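Local coordinates for protein putative leucoanthocyanidin reductase 1 (Vitis vinifera, PDB 3I6I) that reduces leucoanthocyanidins with NADPH as hydride source, probably yielding flavan-3-ols of the catechin type in grapevine flavonoid metabolism, at residues I69-L79 with D98-V109; D211-R222 with P290-Y299. All coordinates share one frame; numbering follows the deposited sequence.

Contact 1: residues I69-L79 with D98-V109. With NDP (NADPH dihydro-nicotinamide-adenine-dinucleotide phosphate), chain B.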
loop_
_atom_site.group_PDB
_atom_site.type_symbol
_atom_site.label_atom_id
_atom_site.label_comp_id
_atom_site.label_asym_id
_atom_site.label_seq_id
_atom_site.Cartn_x
_atom_site.Cartn_y
_atom_site.Cartn_z
ATOM N N ILE A 69 -2.103 -8.129 -16.468
ATOM C CA ILE A 69 -3.402 -7.494 -16.215
ATOM C C ILE A 69 -3.841 -6.521 -17.308
ATOM O O ILE A 69 -5.007 -6.208 -17.381
ATOM C CB ILE A 69 -3.513 -6.804 -14.821
ATOM C CG1 ILE A 69 -2.603 -5.576 -14.708
ATOM C CG2 ILE A 69 -3.282 -7.815 -13.697
ATOM C CD1 ILE A 69 -2.996 -4.734 -13.490
ATOM N N ASN A 70 -2.916 -6.083 -18.160
ATOM C CA ASN A 70 -3.254 -5.209 -19.313
ATOM C C ASN A 70 -3.839 -5.944 -20.556
ATOM O O ASN A 70 -4.143 -5.325 -21.588
ATOM C CB ASN A 70 -2.019 -4.399 -19.742
ATOM C CG ASN A 70 -0.786 -5.271 -19.898
ATOM O OD1 ASN A 70 -0.284 -5.853 -18.941
ATOM N ND2 ASN A 70 -0.331 -5.383 -21.076
ATOM N N GLU A 71 -3.969 -7.265 -20.456
ATOM C CA GLU A 71 -4.462 -8.095 -21.545
ATOM C C GLU A 71 -5.883 -8.504 -21.213
ATOM O O GLU A 71 -6.081 -9.469 -20.481
ATOM C CB GLU A 71 -3.601 -9.348 -21.640
ATOM C CG GLU A 71 -2.203 -9.073 -22.118
ATOM C CD GLU A 71 -1.368 -10.338 -22.197
ATOM O OE1 GLU A 71 -1.339 -11.136 -21.216
ATOM O OE2 GLU A 71 -0.740 -10.526 -23.245
ATOM N N GLN A 72 -6.859 -7.752 -21.704
ATOM C CA GLN A 72 -8.261 -7.925 -21.244
ATOM C C GLN A 72 -8.804 -9.324 -21.495
ATOM O O GLN A 72 -9.309 -9.973 -20.551
ATOM C CB GLN A 72 -9.182 -6.899 -21.899
ATOM C CG GLN A 72 -10.604 -6.885 -21.312
ATOM C CD GLN A 72 -11.566 -5.955 -22.026
ATOM O OE1 GLN A 72 -11.179 -4.914 -22.530
ATOM N NE2 GLN A 72 -12.844 -6.319 -22.027
ATOM N N GLU A 73 -8.723 -9.785 -22.740
ATOM C CA GLU A 73 -9.175 -11.143 -23.090
ATOM C C GLU A 73 -8.522 -12.232 -22.204
ATOM O O GLU A 73 -9.212 -13.131 -21.729
ATOM C CB GLU A 73 -8.972 -11.444 -24.581
ATOM C CG GLU A 73 -9.078 -12.924 -24.968
ATOM C CD GLU A 73 -8.782 -13.226 -26.462
ATOM O OE1 GLU A 73 -8.779 -14.418 -26.820
ATOM O OE2 GLU A 73 -8.556 -12.294 -27.272
ATOM N N ALA A 74 -7.204 -12.151 -21.997
ATOM C CA ALA A 74 -6.498 -13.081 -21.102
ATOM C C ALA A 74 -7.061 -13.041 -19.688
ATOM O O ALA A 74 -7.251 -14.085 -19.052
ATOM C CB ALA A 74 -4.967 -12.776 -21.078
ATOM N N MET A 75 -7.323 -11.840 -19.176
ATOM C CA MET A 75 -7.838 -11.720 -17.806
ATOM C C MET A 75 -9.253 -12.266 -17.700
ATOM O O MET A 75 -9.611 -12.882 -16.682
ATOM C CB MET A 75 -7.818 -10.283 -17.304
ATOM C CG MET A 75 -6.441 -9.694 -17.114
ATOM S SD MET A 75 -5.397 -10.717 -16.027
ATOM C CE MET A 75 -4.289 -11.447 -17.221
ATOM N N GLU A 76 -10.054 -12.056 -18.745
ATOM C CA GLU A 76 -11.412 -12.597 -18.735
ATOM C C GLU A 76 -11.339 -14.124 -18.613
ATOM O O GLU A 76 -12.071 -14.743 -17.817
ATOM C CB GLU A 76 -12.195 -12.164 -19.967
ATOM C CG GLU A 76 -12.510 -10.680 -20.030
ATOM C CD GLU A 76 -13.397 -10.316 -21.210
ATOM O OE1 GLU A 76 -14.048 -11.230 -21.778
ATOM O OE2 GLU A 76 -13.451 -9.124 -21.582
ATOM N N LYS A 77 -10.417 -14.734 -19.359
ATOM C CA LYS A 77 -10.303 -16.186 -19.370
ATOM C C LYS A 77 -9.921 -16.731 -17.998
ATOM O O LYS A 77 -10.511 -17.679 -17.528
ATOM C CB LYS A 77 -9.317 -16.671 -20.444
ATOM C CG LYS A 77 -9.938 -16.794 -21.846
ATOM N N ILE A 78 -8.934 -16.113 -17.372
ATOM C CA ILE A 78 -8.463 -16.501 -16.038
ATOM C C ILE A 78 -9.578 -16.360 -14.965
ATOM O O ILE A 78 -9.838 -17.289 -14.195
ATOM C CB ILE A 78 -7.256 -15.625 -15.658
ATOM C CG1 ILE A 78 -5.998 -16.153 -16.361
ATOM C CG2 ILE A 78 -7.083 -15.550 -14.143
ATOM C CD1 ILE A 78 -4.777 -15.259 -16.189
ATOM N N LEU A 79 -10.263 -15.220 -14.948
ATOM C CA LEU A 79 -11.319 -14.996 -13.958
ATOM C C LEU A 79 -12.447 -16.015 -14.111
ATOM O O LEU A 79 -13.054 -16.437 -13.114
ATOM C CB LEU A 79 -11.897 -13.599 -14.084
ATOM C CG LEU A 79 -10.972 -12.419 -13.804
ATOM C CD1 LEU A 79 -11.660 -11.116 -14.242
ATOM C CD2 LEU A 79 -10.525 -12.336 -12.351
ATOM N N ASP A 98 -2.398 0.041 -16.285
ATOM C CA ASP A 98 -2.516 -1.366 -16.711
ATOM C C ASP A 98 -3.765 -1.993 -16.096
ATOM O O ASP A 98 -4.257 -3.036 -16.544
ATOM C CB ASP A 98 -1.293 -2.204 -16.282
ATOM C CG ASP A 98 -0.002 -1.871 -17.058
ATOM O OD1 ASP A 98 -0.057 -1.186 -18.100
ATOM O OD2 ASP A 98 1.077 -2.346 -16.608
ATOM N N GLN A 99 -4.284 -1.367 -15.039
ATOM C CA GLN A 99 -5.483 -1.860 -14.394
ATOM C C GLN A 99 -6.761 -1.622 -15.220
ATOM O O GLN A 99 -7.791 -2.236 -14.937
ATOM C CB GLN A 99 -5.635 -1.221 -13.017
ATOM C CG GLN A 99 -4.591 -1.692 -12.037
ATOM C CD GLN A 99 -4.675 -0.985 -10.718
ATOM O OE1 GLN A 99 -4.984 -1.599 -9.674
ATOM N NE2 GLN A 99 -4.452 0.322 -10.750
ATOM N N ILE A 100 -6.702 -0.747 -16.221
ATOM C CA ILE A 100 -7.881 -0.407 -17.013
ATOM C C ILE A 100 -8.426 -1.648 -17.698
ATOM O O ILE A 100 -9.639 -1.941 -17.602
ATOM C CB ILE A 100 -7.606 0.705 -18.017
ATOM C CG1 ILE A 100 -7.357 2.039 -17.295
ATOM C CG2 ILE A 100 -8.778 0.869 -19.007
ATOM C CD1 ILE A 100 -7.089 3.164 -18.222
ATOM N N ALA A 101 -7.552 -2.397 -18.370
ATOM C CA ALA A 101 -8.001 -3.659 -19.020
ATOM C C ALA A 101 -8.537 -4.669 -18.006
ATOM O O ALA A 101 -9.510 -5.371 -18.273
ATOM C CB ALA A 101 -6.877 -4.292 -19.849
ATOM N N LEU A 102 -7.913 -4.750 -16.834
ATOM C CA LEU A 102 -8.409 -5.625 -15.779
ATOM C C LEU A 102 -9.819 -5.268 -15.322
ATOM O O LEU A 102 -10.645 -6.171 -15.110
ATOM C CB LEU A 102 -7.474 -5.619 -14.555
ATOM C CG LEU A 102 -7.815 -6.512 -13.373
ATOM C CD1 LEU A 102 -7.970 -7.980 -13.735
ATOM C CD2 LEU A 102 -6.760 -6.302 -12.219
ATOM N N VAL A 103 -10.084 -3.974 -15.147
ATOM C CA VAL A 103 -11.426 -3.486 -14.787
ATOM C C VAL A 103 -12.419 -3.844 -15.898
ATOM O O VAL A 103 -13.482 -4.385 -15.624
ATOM C CB VAL A 103 -11.430 -1.966 -14.460
ATOM C CG1 VAL A 103 -12.875 -1.433 -14.245
ATOM C CG2 VAL A 103 -10.542 -1.658 -13.234
ATOM N N LYS A 104 -12.079 -3.583 -17.166
ATOM C CA LYS A 104 -12.980 -3.960 -18.270
ATOM C C LYS A 104 -13.267 -5.474 -18.269
ATOM O O LYS A 104 -14.398 -5.921 -18.544
ATOM C CB LYS A 104 -12.403 -3.487 -19.607
ATOM C CG LYS A 104 -12.350 -1.957 -19.732
ATOM C CD LYS A 104 -12.267 -1.493 -21.187
ATOM C CE LYS A 104 -13.617 -1.615 -21.935
ATOM N NZ LYS A 104 -14.806 -0.952 -21.230
ATOM N N ALA A 105 -12.253 -6.274 -17.937
ATOM C CA ALA A 105 -12.375 -7.734 -17.882
ATOM C C ALA A 105 -13.308 -8.163 -16.764
ATOM O O ALA A 105 -14.200 -9.021 -16.972
ATOM C CB ALA A 105 -11.008 -8.399 -17.744
ATOM N N MET A 106 -13.141 -7.557 -15.596
ATOM C CA MET A 106 -14.039 -7.839 -14.475
ATOM C C MET A 106 -15.477 -7.443 -14.787
ATOM O O MET A 106 -16.423 -8.163 -14.432
ATOM C CB MET A 106 -13.568 -7.151 -13.203
ATOM C CG MET A 106 -12.332 -7.770 -12.637
ATOM S SD MET A 106 -11.726 -7.035 -11.094
ATOM C CE MET A 106 -11.382 -5.367 -11.598
ATOM N N LYS A 107 -15.653 -6.307 -15.438
ATOM C CA LYS A 107 -16.989 -5.881 -15.841
ATOM C C LYS A 107 -17.614 -6.870 -16.819
ATOM O O LYS A 107 -18.796 -7.198 -16.695
ATOM C CB LYS A 107 -16.950 -4.501 -16.473
ATOM C CG LYS A 107 -18.323 -3.908 -16.779
ATOM C CD LYS A 107 -18.197 -2.609 -17.582
ATOM C CE LYS A 107 -19.577 -2.087 -17.981
ATOM N NZ LYS A 107 -19.532 -0.875 -18.857
ATOM N N ALA A 108 -16.827 -7.327 -17.795
ATOM C CA ALA A 108 -17.302 -8.315 -18.771
ATOM C C ALA A 108 -17.738 -9.639 -18.163
ATOM O O ALA A 108 -18.755 -10.202 -18.575
ATOM C CB ALA A 108 -16.235 -8.565 -19.839
ATOM N N VAL A 109 -16.974 -10.165 -17.221
ATOM C CA VAL A 109 -17.289 -11.445 -16.606
ATOM C C VAL A 109 -18.450 -11.346 -15.627
ATOM O O VAL A 109 -19.294 -12.262 -15.554
ATOM C CB VAL A 109 -16.049 -12.121 -15.963
ATOM C CG1 VAL A 109 -15.002 -12.366 -17.036
ATOM C CG2 VAL A 109 -15.484 -11.324 -14.855
HETATM P PA NDP B . 6.217 -3.302 -6.919
HETATM O O1A NDP B . 6.898 -2.643 -8.093
HETATM O O2A NDP B . 7.151 -3.759 -5.648
HETATM O O5B NDP B . 5.364 -4.617 -7.286
HETATM C C5B NDP B . 4.501 -4.599 -8.380
HETATM C C4B NDP B . 3.987 -5.954 -8.685
HETATM O O4B NDP B . 3.071 -5.695 -9.818
HETATM C C3B NDP B . 5.092 -6.903 -9.216
HETATM O O3B NDP B . 4.847 -8.281 -8.825
HETATM C C2B NDP B . 4.967 -6.764 -10.731
HETATM O O2B NDP B . 5.417 -7.960 -11.368
HETATM C C1B NDP B . 3.448 -6.674 -10.860
HETATM N N9A NDP B . 2.937 -6.154 -12.128
HETATM C C8A NDP B . 3.194 -4.947 -12.630
HETATM N N7A NDP B . 2.533 -4.807 -13.782
HETATM C C5A NDP B . 1.837 -5.926 -14.005
HETATM C C6A NDP B . 0.986 -6.344 -15.029
HETATM N N6A NDP B . 0.712 -5.538 -16.057
HETATM N N1A NDP B . 0.437 -7.573 -14.958
HETATM C C2A NDP B . 0.689 -8.367 -13.919
HETATM N N3A NDP B . 1.488 -7.998 -12.909
HETATM C C4A NDP B . 2.081 -6.783 -12.946
HETATM O O3 NDP B . 5.131 -2.273 -6.351
HETATM P PN NDP B . 4.911 -1.701 -4.834
HETATM O O1N NDP B . 4.706 -2.682 -3.743
HETATM O O2N NDP B . 6.055 -0.632 -4.677
HETATM O O5D NDP B . 3.576 -0.789 -5.134
HETATM C C5D NDP B . 2.270 -1.377 -5.041
HETATM C C4D NDP B . 1.280 -0.310 -4.665
HETATM O O4D NDP B . 1.626 0.011 -3.289
HETATM C C3D NDP B . 1.371 0.971 -5.457
HETATM O O3D NDP B . 0.062 1.519 -5.576
HETATM C C2D NDP B . 2.188 1.865 -4.543
HETATM O O2D NDP B . 1.758 3.196 -4.745
HETATM C C1D NDP B . 1.755 1.420 -3.148
HETATM N N1N NDP B . 2.814 1.495 -2.078
HETATM C C2N NDP B . 2.525 1.989 -0.782
HETATM C C3N NDP B . 3.511 2.387 0.018
HETATM C C7N NDP B . 3.184 2.893 1.436
HETATM O O7N NDP B . 2.022 2.891 1.858
HETATM N N7N NDP B . 4.216 3.241 2.187
HETATM C C4N NDP B . 4.963 2.324 -0.481
HETATM C C5N NDP B . 5.121 1.280 -1.581
HETATM C C6N NDP B . 4.070 0.862 -2.275
HETATM P P2B NDP B . 6.811 -7.886 -12.302
HETATM O O1X NDP B . 7.985 -7.648 -11.423
HETATM O O2X NDP B . 6.781 -9.260 -13.102
HETATM O O3X NDP B . 6.586 -6.707 -13.335
#
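Helix 72-79 crosses helix 99-109 at -46°, their axes approaching to 8.3 Å, and Gln-72 and Glu-76 run nearest Ala-101 and Ala-105. Alanines suit this line because a single methyl lets the backbones come close: Ala-101 CB lies 3.4 Å from Asn-70 O, and the methyl of Ala-105 meets Met-75 CB. No hydrogen bond joins the helices, so the fit is one of shape. Gln-72 swings its CG away from its own backbone N (chi1 -171°) and stretches out across Lys-104, its OE1 3.5 Å from Lys-104 CB. Its NE2 then donates to Glu-76 OE2 at 2.9 Å, nearly in line with the C-O bond, which steadies the carboxylate whose OE2 rests on the Ala-108 methyl. Replacing Gln-72 with an alanine would probably leave Glu-76 OE2 without its amide partner and uncover the aliphatic root of Lys-104. Farther along, Leu-79 CD1 touches both Met-106 CG and Val-109 CG2.

Ile-69 and Asn-70, in the loop leading into helix 72-79, and Asp-98, at the start of the second segment, meet the adenine of NADPH. Ile-69 N donates to N1A at 3.0 Å, almost straight (171°), while N6A gives its protons to Asn-70 OD1 (3.1 Å) and Asp-98 OD2 (3.3 Å); two acceptors suit an exocyclic amine. Ile-69 also lays CD1 along Gln-99 CG, and Gln-99 sends its amide oxygen on to Ser-89 and Ser-118. Leu-102 and Met-106 pack on Phe-115 of strand 114-116, whereas Ile-69 and Met-75 touch Leu-40 of strand 37-41, seating both helices against the Rossmann sheet.

Contact 2: residues D211-R222 with P290-Y299; sequences DVRTLNKSVHFR and PEDVEVTTLY
Arg-213 reaches across to Leu-298 O with both ends of its guanidinium, NH1 at 2.9 Å on a lone pair and NH2 from above the carbonyl plane. Tyr-299 OH donates to Asp-211 OD2 at 2.7 Å, from the anti side, leaving the syn side to the arginine, which grips Asp-211 side-on, NE to OD1 and NH2 to OD2, the latter a salt bridge of 2.8 Å. Five donor hydrogens let arginine serve carboxylate and helix end together. Asp-211 OD1 also takes Arg-213 N in an Asx turn.

On the sheet, parallel strands 217-220 and 292-294 are laced by alternating backbone bonds, from Ser-218 N to Glu-291 O through to Val-295 N to His-220 O. His-220 points its NE2 at Asp-292 OD1 (2.9 Å), in the plane of the ring but 43° above that of the carboxylate, whose OD2 is salt-bridged to Arg-126. Glu-294 turns its chain at chi2 (-81°), and OE2 takes Arg-222 N and Thr-296 N from opposite faces, capping helix 295-298 while tying it to the chain just beyond strand 217-220.

On the face that bears Val-219 and Val-293, apolar groups pack. Val-219, beta-branched as strands allow, sets CG2 against Val-293 CG2 (3.8 Å) and CG1 near Leu-298 CD1. Leu-298 CD2 lies 3.6 Å over the centre of the Arg-213 guanidinium, and its CD1 meets Thr-214 CG2.

Asp-211, Asp-292 and Glu-294 thus each answer more than one donor, and the opposite charges of Asp-211 and Arg-213 probably favour the ionised form of each as they clasp the helix's C-terminal end.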
loop_
_atom_site.group_PDB
_atom_site.type_symbol
_atom_site.label_atom_id
_atom_site.label_comp_id
_atom_site.label_asym_id
_atom_site.label_seq_id
_atom_site.Cartn_x
_atom_site.Cartn_y
_atom_site.Cartn_z
ATOM N N ASP A 211 -15.808 -8.453 4.154
ATOM C CA ASP A 211 -16.474 -7.801 5.290
ATOM C C ASP A 211 -17.614 -6.978 4.727
ATOM O O ASP A 211 -17.416 -6.173 3.830
ATOM C CB ASP A 211 -15.452 -6.934 6.039
ATOM C CG ASP A 211 -15.882 -6.513 7.397
ATOM O OD1 ASP A 211 -17.077 -6.194 7.630
ATOM O OD2 ASP A 211 -14.986 -6.496 8.298
ATOM N N VAL A 212 -18.827 -7.188 5.230
ATOM C CA VAL A 212 -19.948 -6.339 4.774
ATOM C C VAL A 212 -19.694 -4.840 5.011
ATOM O O VAL A 212 -20.207 -3.967 4.305
ATOM C CB VAL A 212 -21.274 -6.753 5.424
ATOM C CG1 VAL A 212 -21.301 -6.305 6.956
ATOM C CG2 VAL A 212 -22.438 -6.148 4.638
ATOM N N ARG A 213 -18.881 -4.519 6.019
ATOM C CA ARG A 213 -18.708 -3.173 6.439
ATOM C C ARG A 213 -17.696 -2.388 5.587
ATOM O O ARG A 213 -17.579 -1.174 5.739
ATOM C CB ARG A 213 -18.201 -3.136 7.896
ATOM C CG ARG A 213 -19.183 -3.820 8.870
ATOM C CD ARG A 213 -18.574 -3.905 10.270
ATOM N NE ARG A 213 -17.462 -4.853 10.242
ATOM C CZ ARG A 213 -16.509 -4.941 11.160
ATOM N NH1 ARG A 213 -16.547 -4.181 12.260
ATOM N NH2 ARG A 213 -15.540 -5.819 10.978
ATOM N N THR A 214 -16.978 -3.094 4.734
ATOM C CA THR A 214 -15.970 -2.444 3.859
ATOM C C THR A 214 -16.399 -2.389 2.396
ATOM O O THR A 214 -15.674 -1.911 1.523
ATOM C CB THR A 214 -14.673 -3.176 3.946
ATOM O OG1 THR A 214 -14.839 -4.529 3.499
ATOM C CG2 THR A 214 -14.141 -3.078 5.388
ATOM N N LEU A 215 -17.614 -2.837 2.136
ATOM C CA LEU A 215 -18.133 -2.823 0.779
ATOM C C LEU A 215 -18.345 -1.416 0.242
ATOM O O LEU A 215 -19.107 -0.616 0.793
ATOM C CB LEU A 215 -19.445 -3.598 0.745
ATOM C CG LEU A 215 -20.221 -3.585 -0.557
ATOM C CD1 LEU A 215 -19.386 -4.224 -1.678
ATOM C CD2 LEU A 215 -21.582 -4.315 -0.337
ATOM N N ASN A 216 -17.704 -1.113 -0.894
ATOM C CA ASN A 216 -17.801 0.188 -1.502
ATOM C C ASN A 216 -17.344 1.330 -0.567
ATOM O O ASN A 216 -17.847 2.469 -0.619
ATOM C CB ASN A 216 -19.199 0.395 -2.061
ATOM C CG ASN A 216 -19.583 -0.662 -3.064
ATOM O OD1 ASN A 216 -18.734 -1.273 -3.710
ATOM N ND2 ASN A 216 -20.876 -0.865 -3.233
ATOM N N LYS A 217 -16.308 1.016 0.203
ATOM C CA LYS A 217 -15.729 1.932 1.189
ATOM C C LYS A 217 -14.260 2.150 1.018
ATOM O O LYS A 217 -13.550 1.294 0.505
ATOM C CB LYS A 217 -15.869 1.440 2.624
ATOM C CG LYS A 217 -17.234 1.061 3.075
ATOM C CD LYS A 217 -18.142 2.226 3.127
ATOM C CE LYS A 217 -19.470 1.861 3.843
ATOM N NZ LYS A 217 -20.524 1.602 2.840
ATOM N N SER A 218 -13.827 3.287 1.530
ATOM C CA SER A 218 -12.390 3.551 1.785
ATOM C C SER A 218 -12.056 3.087 3.197
ATOM O O SER A 218 -12.753 3.504 4.169
ATOM C CB SER A 218 -12.089 5.027 1.617
ATOM O OG SER A 218 -12.268 5.427 0.268
ATOM N N VAL A 219 -11.028 2.232 3.317
ATOM C CA VAL A 219 -10.582 1.701 4.600
ATOM C C VAL A 219 -9.280 2.404 5.010
ATOM O O VAL A 219 -8.213 2.260 4.350
ATOM C CB VAL A 219 -10.355 0.200 4.558
ATOM C CG1 VAL A 219 -9.917 -0.281 5.924
ATOM C CG2 VAL A 219 -11.646 -0.523 4.097
ATOM N N HIS A 220 -9.350 3.142 6.103
ATOM C CA HIS A 220 -8.232 3.985 6.570
ATOM C C HIS A 220 -7.525 3.280 7.716
ATOM O O HIS A 220 -8.176 2.755 8.624
ATOM C CB HIS A 220 -8.721 5.364 6.980
ATOM C CG HIS A 220 -9.493 6.065 5.895
ATOM N ND1 HIS A 220 -8.860 6.767 4.883
ATOM C CD2 HIS A 220 -10.816 6.102 5.620
ATOM C CE1 HIS A 220 -9.781 7.237 4.049
ATOM N NE2 HIS A 220 -10.978 6.878 4.485
ATOM N N PHE A 221 -6.184 3.253 7.685
ATOM C CA PHE A 221 -5.440 2.632 8.759
ATOM C C PHE A 221 -4.935 3.709 9.716
ATOM O O PHE A 221 -3.937 4.371 9.422
ATOM C CB PHE A 221 -4.253 1.795 8.265
ATOM C CG PHE A 221 -4.610 0.480 7.590
ATOM C CD1 PHE A 221 -5.569 0.411 6.584
ATOM C CD2 PHE A 221 -3.870 -0.671 7.888
ATOM C CE1 PHE A 221 -5.863 -0.807 5.977
ATOM C CE2 PHE A 221 -4.131 -1.905 7.236
ATOM C CZ PHE A 221 -5.141 -1.948 6.277
ATOM N N ARG A 222 -5.570 3.842 10.871
ATOM C CA ARG A 222 -5.169 4.852 11.843
ATOM C C ARG A 222 -4.899 4.273 13.220
ATOM O O ARG A 222 -5.563 4.672 14.210
ATOM C CB ARG A 222 -6.210 5.941 11.938
ATOM C CG ARG A 222 -6.469 6.673 10.656
ATOM C CD ARG A 222 -7.252 7.929 10.904
ATOM N NE ARG A 222 -7.221 8.841 9.762
ATOM C CZ ARG A 222 -7.847 10.024 9.715
ATOM N NH1 ARG A 222 -8.650 10.413 10.698
ATOM N NH2 ARG A 222 -7.723 10.817 8.657
ATOM N N PRO A 290 -20.094 8.274 6.021
ATOM C CA PRO A 290 -20.652 6.970 5.673
ATOM C C PRO A 290 -19.879 6.157 4.639
ATOM O O PRO A 290 -20.142 4.983 4.524
ATOM C CB PRO A 290 -22.049 7.307 5.152
ATOM C CG PRO A 290 -21.955 8.659 4.642
ATOM C CD PRO A 290 -20.865 9.375 5.422
ATOM N N GLU A 291 -18.930 6.755 3.910
ATOM C CA GLU A 291 -18.151 6.001 2.944
ATOM C C GLU A 291 -16.746 5.657 3.422
ATOM O O GLU A 291 -15.959 5.103 2.673
ATOM C CB GLU A 291 -18.110 6.795 1.613
ATOM C CG GLU A 291 -19.503 7.062 1.028
ATOM C CD GLU A 291 -19.469 7.422 -0.453
ATOM O OE1 GLU A 291 -18.994 6.599 -1.265
ATOM O OE2 GLU A 291 -19.926 8.527 -0.815
ATOM N N ASP A 292 -16.412 6.031 4.668
ATOM C CA ASP A 292 -15.060 5.832 5.229
ATOM C C ASP A 292 -15.170 4.935 6.464
ATOM O O ASP A 292 -16.080 5.128 7.266
ATOM C CB ASP A 292 -14.435 7.163 5.628
ATOM C CG ASP A 292 -14.311 8.106 4.475
ATOM O OD1 ASP A 292 -13.529 7.788 3.566
ATOM O OD2 ASP A 292 -14.980 9.165 4.510
ATOM N N VAL A 293 -14.295 3.943 6.591
ATOM C CA VAL A 293 -14.215 3.141 7.814
ATOM C C VAL A 293 -12.759 3.113 8.273
ATOM O O VAL A 293 -11.841 3.384 7.471
ATOM C CB VAL A 293 -14.799 1.701 7.673
ATOM C CG1 VAL A 293 -16.355 1.732 7.550
ATOM C CG2 VAL A 293 -14.215 0.932 6.472
ATOM N N GLU A 294 -12.547 2.772 9.546
ATOM C CA GLU A 294 -11.160 2.743 10.080
ATOM C C GLU A 294 -10.834 1.360 10.644
ATOM O O GLU A 294 -11.626 0.770 11.378
ATOM C CB GLU A 294 -11.013 3.842 11.110
ATOM C CG GLU A 294 -9.576 4.183 11.462
ATOM C CD GLU A 294 -8.962 3.216 12.480
ATOM O OE1 GLU A 294 -9.590 2.945 13.537
ATOM O OE2 GLU A 294 -7.871 2.689 12.198
ATOM N N VAL A 295 -9.669 0.850 10.285
ATOM C CA VAL A 295 -9.264 -0.507 10.624
ATOM C C VAL A 295 -9.358 -0.905 12.085
ATOM O O VAL A 295 -9.859 -1.987 12.400
ATOM C CB VAL A 295 -7.823 -0.792 10.130
ATOM C CG1 VAL A 295 -7.447 -2.275 10.411
ATOM C CG2 VAL A 295 -7.735 -0.485 8.729
ATOM N N THR A 296 -8.862 -0.059 12.991
ATOM C CA THR A 296 -8.858 -0.386 14.392
ATOM C C THR A 296 -10.258 -0.440 15.021
ATOM O O THR A 296 -10.455 -1.135 15.987
ATOM C CB THR A 296 -7.933 0.490 15.266
ATOM O OG1 THR A 296 -8.507 1.769 15.469
ATOM C CG2 THR A 296 -6.597 0.628 14.641
ATOM N N THR A 297 -11.226 0.270 14.456
ATOM C CA THR A 297 -12.612 0.164 14.950
ATOM C C THR A 297 -13.374 -0.981 14.268
ATOM O O THR A 297 -14.289 -1.558 14.871
ATOM C CB THR A 297 -13.327 1.525 14.872
ATOM O OG1 THR A 297 -13.488 1.931 13.531
ATOM C CG2 THR A 297 -12.517 2.598 15.592
ATOM N N LEU A 298 -12.979 -1.354 13.053
ATOM C CA LEU A 298 -13.501 -2.561 12.402
ATOM C C LEU A 298 -13.126 -3.816 13.163
ATOM O O LEU A 298 -13.928 -4.740 13.240
ATOM C CB LEU A 298 -12.970 -2.710 10.972
ATOM C CG LEU A 298 -13.518 -1.710 9.950
ATOM C CD1 LEU A 298 -12.683 -1.779 8.638
ATOM C CD2 LEU A 298 -15.044 -1.972 9.670
ATOM N N TYR A 299 -11.882 -3.866 13.669
ATOM C CA TYR A 299 -11.310 -5.108 14.197
ATOM C C TYR A 299 -10.783 -4.833 15.598
ATOM O O TYR A 299 -9.589 -4.724 15.829
ATOM C CB TYR A 299 -10.229 -5.622 13.238
ATOM C CG TYR A 299 -10.782 -5.785 11.834
ATOM C CD1 TYR A 299 -11.831 -6.693 11.581
ATOM C CD2 TYR A 299 -10.283 -5.062 10.785
ATOM C CE1 TYR A 299 -12.354 -6.831 10.320
ATOM C CE2 TYR A 299 -10.798 -5.180 9.527
ATOM C CZ TYR A 299 -11.836 -6.062 9.293
ATOM O OH TYR A 299 -12.332 -6.142 8.034
HETATM O O HOH W 1 -16.886 4.983 -1.299
HETATM O O HOH W 2 -14.842 6.010 -0.353
HETATM O O HOH W 3 -6.274 2.966 17.169
#

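Contact 1 closes before contact 2 opens along the chain, and their centres lie 26 Å apart, with nearest atoms about 12 Å from each other, so they do not touch. Contact 1 packs against the parallel Rossmann sheet, its helices following strands 63-66 and 86-89; contact 2 joins strands 217-220 and 292-294, the first of which lies beside strand 155-158. Both belong to one NmrA-like fold. The first holds the adenine end of NADPH directly. Contact 2 does not touch the cofactor, the Phe-221 side chain being about 9 Å away, but Phe-221 O bonds the side chain of Asn-160, a cofactor-binding residue, and so ties contact 2 indirectly to the NADPH site.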